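Local coordinates for protein Cel44C (Paenibacillus polymyxa, PDB 2YIH) that hydrolyses the beta-1,4-glucan backbone of xyloglucan and probably of cellulose, as the family 44 catalytic region of a larger multidomain protein, at residues Leu110-Tyr115 against Asp210-Leu215; Trp135-Asn140 against Asn153-Tyr158. The protein carries 8 engineered substitutions. All blocks are in the same frame, centred on the assembly; numbering follows the deposited sequence.

Interaction 1 of 2, residues Leu110-Tyr115 against Asp210-Leu215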
loop_
_atom_site.group_PDB
_atom_site.type_symbol
_atom_site.label_atom_id
_atom_site.label_comp_id
_atom_site.label_asym_id
_atom_site.label_seq_id
_atom_site.Cartn_x
_atom_site.Cartn_y
_atom_site.Cartn_z
ATOM N N LEU A 110 4.998 -3.691 13.997
ATOM C CA LEU A 110 5.309 -4.031 15.409
ATOM C C LEU A 110 4.150 -4.874 15.894
ATOM O O LEU A 110 3.037 -4.772 15.357
ATOM C CB LEU A 110 5.396 -2.750 16.251
ATOM C CG LEU A 110 6.543 -1.817 15.817
ATOM C CD1 LEU A 110 6.553 -0.604 16.730
ATOM C CD2 LEU A 110 7.865 -2.555 15.923
ATOM N N PRO A 111 4.392 -5.734 16.898
ATOM C CA PRO A 111 3.331 -6.700 17.282
ATOM C C PRO A 111 2.357 -6.096 18.317
ATOM O O PRO A 111 2.805 -5.419 19.257
ATOM C CB PRO A 111 4.129 -7.839 17.955
ATOM C CG PRO A 111 5.334 -7.111 18.567
ATOM C CD PRO A 111 5.690 -6.002 17.558
ATOM N N MET A 112 1.068 -6.429 18.205
ATOM C CA MET A 112 0.085 -5.876 19.137
ATOM C C MET A 112 -0.979 -6.910 19.551
ATOM O O MET A 112 -1.788 -6.657 20.434
ATOM C CB MET A 112 -0.551 -4.619 18.495
ATOM C CG MET A 112 -1.074 -3.624 19.462
ATOM S SD MET A 112 -1.739 -2.145 18.661
ATOM C CE MET A 112 -2.910 -2.838 17.489
ATOM N N ALA A 113 -0.997 -8.075 18.911
ATOM C CA ALA A 113 -2.039 -9.048 19.223
ATOM C C ALA A 113 -1.814 -9.688 20.588
ATOM O O ALA A 113 -2.769 -10.199 21.195
ATOM C CB ALA A 113 -2.162 -10.127 18.096
ATOM N N GLY A 114 -0.558 -9.681 21.044
ATOM C CA GLY A 114 -0.213 -9.832 22.455
ATOM C C GLY A 114 0.918 -10.827 22.725
ATOM O O GLY A 114 1.507 -10.829 23.827
ATOM N N TYR A 115 1.189 -11.702 21.758
ATOM C CA TYR A 115 2.281 -12.676 21.860
ATOM C C TYR A 115 3.060 -12.807 20.558
ATOM O O TYR A 115 2.510 -12.558 19.461
ATOM C CB TYR A 115 1.717 -14.078 22.195
ATOM C CG TYR A 115 0.918 -14.121 23.501
ATOM C CD1 TYR A 115 -0.425 -13.726 23.532
ATOM C CD2 TYR A 115 1.526 -14.520 24.693
ATOM C CE1 TYR A 115 -1.151 -13.745 24.727
ATOM C CE2 TYR A 115 0.799 -14.566 25.890
ATOM C CZ TYR A 115 -0.505 -14.120 25.904
ATOM O OH TYR A 115 -1.258 -14.235 27.069
ATOM N N ASP A 210 -7.327 0.850 22.861
ATOM C CA ASP A 210 -6.451 0.762 24.026
ATOM C C ASP A 210 -5.081 0.146 23.700
ATOM O O ASP A 210 -4.051 0.652 24.135
ATOM C CB ASP A 210 -7.129 -0.019 25.169
ATOM C CG ASP A 210 -8.293 0.751 25.812
ATOM O OD1 ASP A 210 -8.420 1.984 25.623
ATOM O OD2 ASP A 210 -9.090 0.086 26.504
ATOM N N ARG A 211 -5.076 -0.957 22.934
ATOM C CA ARG A 211 -3.810 -1.594 22.557
ATOM C C ARG A 211 -2.969 -0.641 21.715
ATOM O O ARG A 211 -1.754 -0.572 21.878
ATOM C CB ARG A 211 -4.090 -2.865 21.749
ATOM C CG ARG A 211 -4.510 -4.039 22.624
ATOM C CD ARG A 211 -4.723 -5.284 21.771
ATOM N NE ARG A 211 -5.224 -6.407 22.575
ATOM C CZ ARG A 211 -4.444 -7.200 23.308
ATOM N NH1 ARG A 211 -3.130 -6.989 23.355
ATOM N NH2 ARG A 211 -4.978 -8.171 24.051
ATOM N N SER A 212 -3.643 0.104 20.851
ATOM C CA SER A 212 -2.996 1.044 19.934
ATOM C C SER A 212 -2.365 2.216 20.669
ATOM O O SER A 212 -1.239 2.634 20.374
ATOM C CB SER A 212 -4.052 1.580 18.941
ATOM O OG SER A 212 -4.509 0.523 18.088
ATOM N N VAL A 213 -3.118 2.782 21.602
ATOM C CA VAL A 213 -2.592 3.903 22.398
ATOM C C VAL A 213 -1.401 3.466 23.222
ATOM O O VAL A 213 -0.378 4.143 23.233
ATOM C CB VAL A 213 -3.688 4.474 23.315
ATOM C CG1 VAL A 213 -3.077 5.440 24.387
ATOM C CG2 VAL A 213 -4.754 5.122 22.449
ATOM N N SER A 214 -1.490 2.290 23.850
ATOM C CA SER A 214 -0.352 1.795 24.643
ATOM C C SER A 214 0.914 1.567 23.797
ATOM O O SER A 214 2.016 1.933 24.204
ATOM C CB SER A 214 -0.721 0.497 25.381
ATOM O OG SER A 214 0.398 0.037 26.127
ATOM N N LEU A 215 0.757 0.978 22.616
ATOM C CA LEU A 215 1.930 0.654 21.789
ATOM C C LEU A 215 2.487 1.962 21.187
ATOM O O LEU A 215 3.705 2.187 21.197
ATOM C CB LEU A 215 1.554 -0.342 20.681
ATOM C CG LEU A 215 2.648 -0.642 19.640
ATOM C CD1 LEU A 215 3.977 -1.049 20.280
ATOM C CD2 LEU A 215 2.082 -1.776 18.696
#
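M112 reaches from the loop at the C-terminal end of barrel strand 105-110 to helix 205-222, a loop-to-helix contact of the (beta/alpha)8 barrel (TIM barrel) to which family 44 belongs. Its CB starts 3.9 Å from CD2 of L215. With CG anti to the backbone N (chi1 -154°) and chi2 also extended, the chain extends across to the helix, crossing the side chains of R211 and L215 at a slant: M112 CG lies 3.7 Å from L215 CD2 and also touches CB of R211. M112 SD then rests against the helix backbone, 3.6 Å from the carbonyl O of R211, and a bend at chi3 (53°) turns CE to OG of S212. That hydroxyl is hydrogen-bonded to the carbonyl O of L208, so the methyl meets a polar atom already engaged within the helix. L184 of strand 181-184 packs on M112, S212 and L215 alike, which helps to bury the methionine side chain. At the margin, R211 stretches out from CG to NE alongside the loop, and its CD comes 3.5 Å from the carbonyl O of M112. NE forms a salt bridge with E207. A leucine in place of R211 would probably leave E207 without this charged mate and uncover the loop carbonyls. Over one face of the R211 guanidinium, offset toward its rim, stands the carbonyl O of A113, 3.7 Å above the plane.

Interaction 2 of 2, residues Trp135-Asn140 against Asn153-Tyr158. Engineered in segment 153-158: Y156 (natural residue Arg). With CA (calcium ion), chain C.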
loop_
_atom_site.group_PDB
_atom_site.type_symbol
_atom_site.label_atom_id
_atom_site.label_comp_id
_atom_site.label_asym_id
_atom_site.label_seq_id
_atom_site.Cartn_x
_atom_site.Cartn_y
_atom_site.Cartn_z
ATOM N N TRP A 135 4.929 -19.551 23.050
ATOM C CA TRP A 135 4.681 -18.109 22.917
ATOM C C TRP A 135 5.384 -17.314 23.973
ATOM O O TRP A 135 5.466 -17.744 25.125
ATOM C CB TRP A 135 3.179 -17.770 22.970
ATOM C CG TRP A 135 2.368 -18.518 21.948
ATOM C CD1 TRP A 135 1.577 -19.626 22.165
ATOM C CD2 TRP A 135 2.302 -18.246 20.540
ATOM N NE1 TRP A 135 0.987 -20.025 20.982
ATOM C CE2 TRP A 135 1.436 -19.205 19.966
ATOM C CE3 TRP A 135 2.873 -17.263 19.717
ATOM C CZ2 TRP A 135 1.104 -19.190 18.603
ATOM C CZ3 TRP A 135 2.586 -17.272 18.366
ATOM C CH2 TRP A 135 1.721 -18.232 17.809
ATOM N N ASN A 136 5.914 -16.156 23.563
ATOM C CA ASN A 136 6.410 -15.160 24.519
ATOM C C ASN A 136 5.448 -13.991 24.529
ATOM O O ASN A 136 4.833 -13.683 23.503
ATOM C CB ASN A 136 7.806 -14.667 24.102
ATOM C CG ASN A 136 8.862 -15.736 24.238
ATOM O OD1 ASN A 136 8.775 -16.581 25.124
ATOM N ND2 ASN A 136 9.911 -15.674 23.398
ATOM N N GLN A 137 5.328 -13.338 25.684
ATOM C CA GLN A 137 4.399 -12.212 25.836
ATOM C C GLN A 137 5.049 -10.934 25.316
ATOM O O GLN A 137 6.230 -10.662 25.585
ATOM C CB GLN A 137 4.049 -12.015 27.312
ATOM C CG GLN A 137 3.309 -13.133 27.926
ATOM C CD GLN A 137 2.912 -12.818 29.374
ATOM O OE1 GLN A 137 2.703 -11.641 29.746
ATOM N NE2 GLN A 137 2.826 -13.855 30.194
ATOM N N VAL A 138 4.260 -10.126 24.621
ATOM C CA VAL A 138 4.692 -8.765 24.206
ATOM C C VAL A 138 4.465 -7.748 25.345
ATOM O O VAL A 138 3.382 -7.731 25.990
ATOM C CB VAL A 138 3.922 -8.318 22.946
ATOM C CG1 VAL A 138 4.243 -6.828 22.585
ATOM C CG2 VAL A 138 4.264 -9.221 21.740
ATOM N N VAL A 139 5.494 -6.952 25.641
ATOM C CA VAL A 139 5.355 -5.839 26.595
ATOM C C VAL A 139 5.827 -4.604 25.851
ATOM O O VAL A 139 6.908 -4.621 25.248
ATOM C CB VAL A 139 6.260 -6.107 27.845
ATOM C CG1 VAL A 139 6.324 -4.902 28.780
ATOM C CG2 VAL A 139 5.734 -7.394 28.599
ATOM N N ASN A 140 5.014 -3.550 25.888
ATOM C CA ASN A 140 5.294 -2.390 25.063
ATOM C C ASN A 140 6.447 -1.586 25.594
ATOM O O ASN A 140 7.334 -1.157 24.810
ATOM C CB ASN A 140 4.049 -1.520 24.931
ATOM C CG ASN A 140 3.004 -2.173 24.076
ATOM O OD1 ASN A 140 3.329 -2.973 23.179
ATOM N ND2 ASN A 140 1.753 -1.904 24.377
ATOM N N ASN A 153 16.212 -15.771 27.334
ATOM C CA ASN A 153 15.836 -16.831 28.265
ATOM C C ASN A 153 14.584 -16.528 29.074
ATOM O O ASN A 153 14.095 -17.382 29.851
ATOM C CB ASN A 153 16.990 -17.168 29.203
ATOM C CG ASN A 153 18.143 -17.780 28.473
ATOM O OD1 ASN A 153 19.291 -17.419 28.709
ATOM N ND2 ASN A 153 17.848 -18.636 27.512
ATOM N N ASP A 154 14.032 -15.334 28.878
ATOM C CA ASP A 154 12.814 -14.977 29.601
ATOM C C ASP A 154 11.589 -15.178 28.707
ATOM O O ASP A 154 11.706 -15.667 27.576
ATOM C CB ASP A 154 12.891 -13.546 30.189
ATOM C CG ASP A 154 12.926 -12.469 29.124
ATOM O OD1 ASP A 154 12.778 -12.814 27.926
ATOM O OD2 ASP A 154 13.043 -11.272 29.501
ATOM N N ASN A 155 10.418 -14.815 29.213
ATOM C CA ASN A 155 9.178 -15.067 28.468
ATOM C C ASN A 155 8.622 -13.824 27.789
ATOM O O ASN A 155 7.420 -13.770 27.486
ATOM C CB ASN A 155 8.112 -15.613 29.436
ATOM C CG ASN A 155 6.984 -16.346 28.723
ATOM O OD1 ASN A 155 7.202 -17.095 27.759
ATOM N ND2 ASN A 155 5.750 -16.092 29.174
ATOM N N TYR A 156 9.489 -12.833 27.532
ATOM C CA TYR A 156 9.011 -11.508 27.123
ATOM C C TYR A 156 9.725 -11.043 25.889
ATOM O O TYR A 156 10.911 -11.326 25.729
ATOM C CB TYR A 156 9.311 -10.470 28.212
ATOM C CG TYR A 156 8.571 -10.780 29.494
ATOM C CD1 TYR A 156 7.195 -10.633 29.551
ATOM C CD2 TYR A 156 9.252 -11.298 30.604
ATOM C CE1 TYR A 156 6.493 -10.969 30.720
ATOM C CE2 TYR A 156 8.581 -11.645 31.754
ATOM C CZ TYR A 156 7.220 -11.472 31.820
ATOM O OH TYR A 156 6.542 -11.802 32.961
ATOM N N VAL A 157 9.051 -10.192 25.126
ATOM C CA VAL A 157 9.741 -9.418 24.097
ATOM C C VAL A 157 9.278 -7.985 24.314
ATOM O O VAL A 157 8.105 -7.763 24.539
ATOM C CB VAL A 157 9.353 -9.940 22.692
ATOM C CG1 VAL A 157 9.825 -9.032 21.640
ATOM C CG2 VAL A 157 9.949 -11.363 22.496
ATOM N N TYR A 158 10.208 -7.033 24.350
ATOM C CA TYR A 158 9.852 -5.662 24.698
ATOM C C TYR A 158 9.883 -4.813 23.448
ATOM O O TYR A 158 10.910 -4.715 22.806
ATOM C CB TYR A 158 10.886 -5.116 25.684
ATOM C CG TYR A 158 10.845 -5.827 27.024
ATOM C CD1 TYR A 158 9.779 -5.614 27.893
ATOM C CD2 TYR A 158 11.836 -6.765 27.386
ATOM C CE1 TYR A 158 9.718 -6.248 29.139
ATOM C CE2 TYR A 158 11.775 -7.441 28.630
ATOM C CZ TYR A 158 10.713 -7.165 29.485
ATOM O OH TYR A 158 10.672 -7.786 30.721
HETATM CA CA CA C . 13.194 -11.900 25.775
HETATM O O HOH W 1 13.604 -9.939 27.204
HETATM O O HOH W 2 12.647 -14.192 25.388
#
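Q137, V138 and V139 pair in parallel with Y156, V157 and Y158, their short strand axes 4.7 Å apart at closest approach and inclined by 33°. Three backbone hydrogen bonds fix the register: Q137 N to N155 O at 2.8 Å, V157 N to Q137 O at 2.9 Å, and V139 N to V157 O at 2.9 Å. The last is the straightest, with 169° at the hydrogen. CA-H...O contacts supplement them, including Y158 CA to V139 O at 3.2 Å.

Apolar packing gathers on the face bearing Q137, V139, Y156 and Y158. V139 lies alongside Y158, its CB 3.6 Å from ring atom CD1, while its CG2 branch, anti to the carbonyl carbon, meets CD1 of Y156 at 3.7 Å. Y156 is an engineered residue, arginine in the natural sequence. The amide of Q137 runs beside its ring, the two planes 73° apart. From the other face, V157 packs on V116 of strand 115-117.

Metal coordination occupies the loop leading into strand 156-158 and its first residue. D154 OD1 and the carbonyl O of Y156 each bind calcium at 2.4 Å. Two waters complete the local ligands: one donates to D154 OD2, the other to the D154 carbonyl. D154 OD1 also accepts a weak hydrogen bond from Y156 N, tying carboxylate to backbone. With E56 and D151, this forms a calcium site at the edge of a small three-stranded sheet.

The centres of the two interactions lie 13 Å apart, and both segments of interaction 2 come after 110-115 and before 210-215 in the sequence. Their segments meet directly: the backbone of G114 bonds to V138, joining the loop after strand 105-110 to the small sheet of strands 115-117, 135-139 and 156-158, and N140 bonds through its side chain to S214 on helix 205-222. V159, opening helix 159-170, touches side chains of both contacts. These bonds join the calcium-bearing sheet to a loop and a helix of the barrel, consistent with its being an integral part of the catalytic domain.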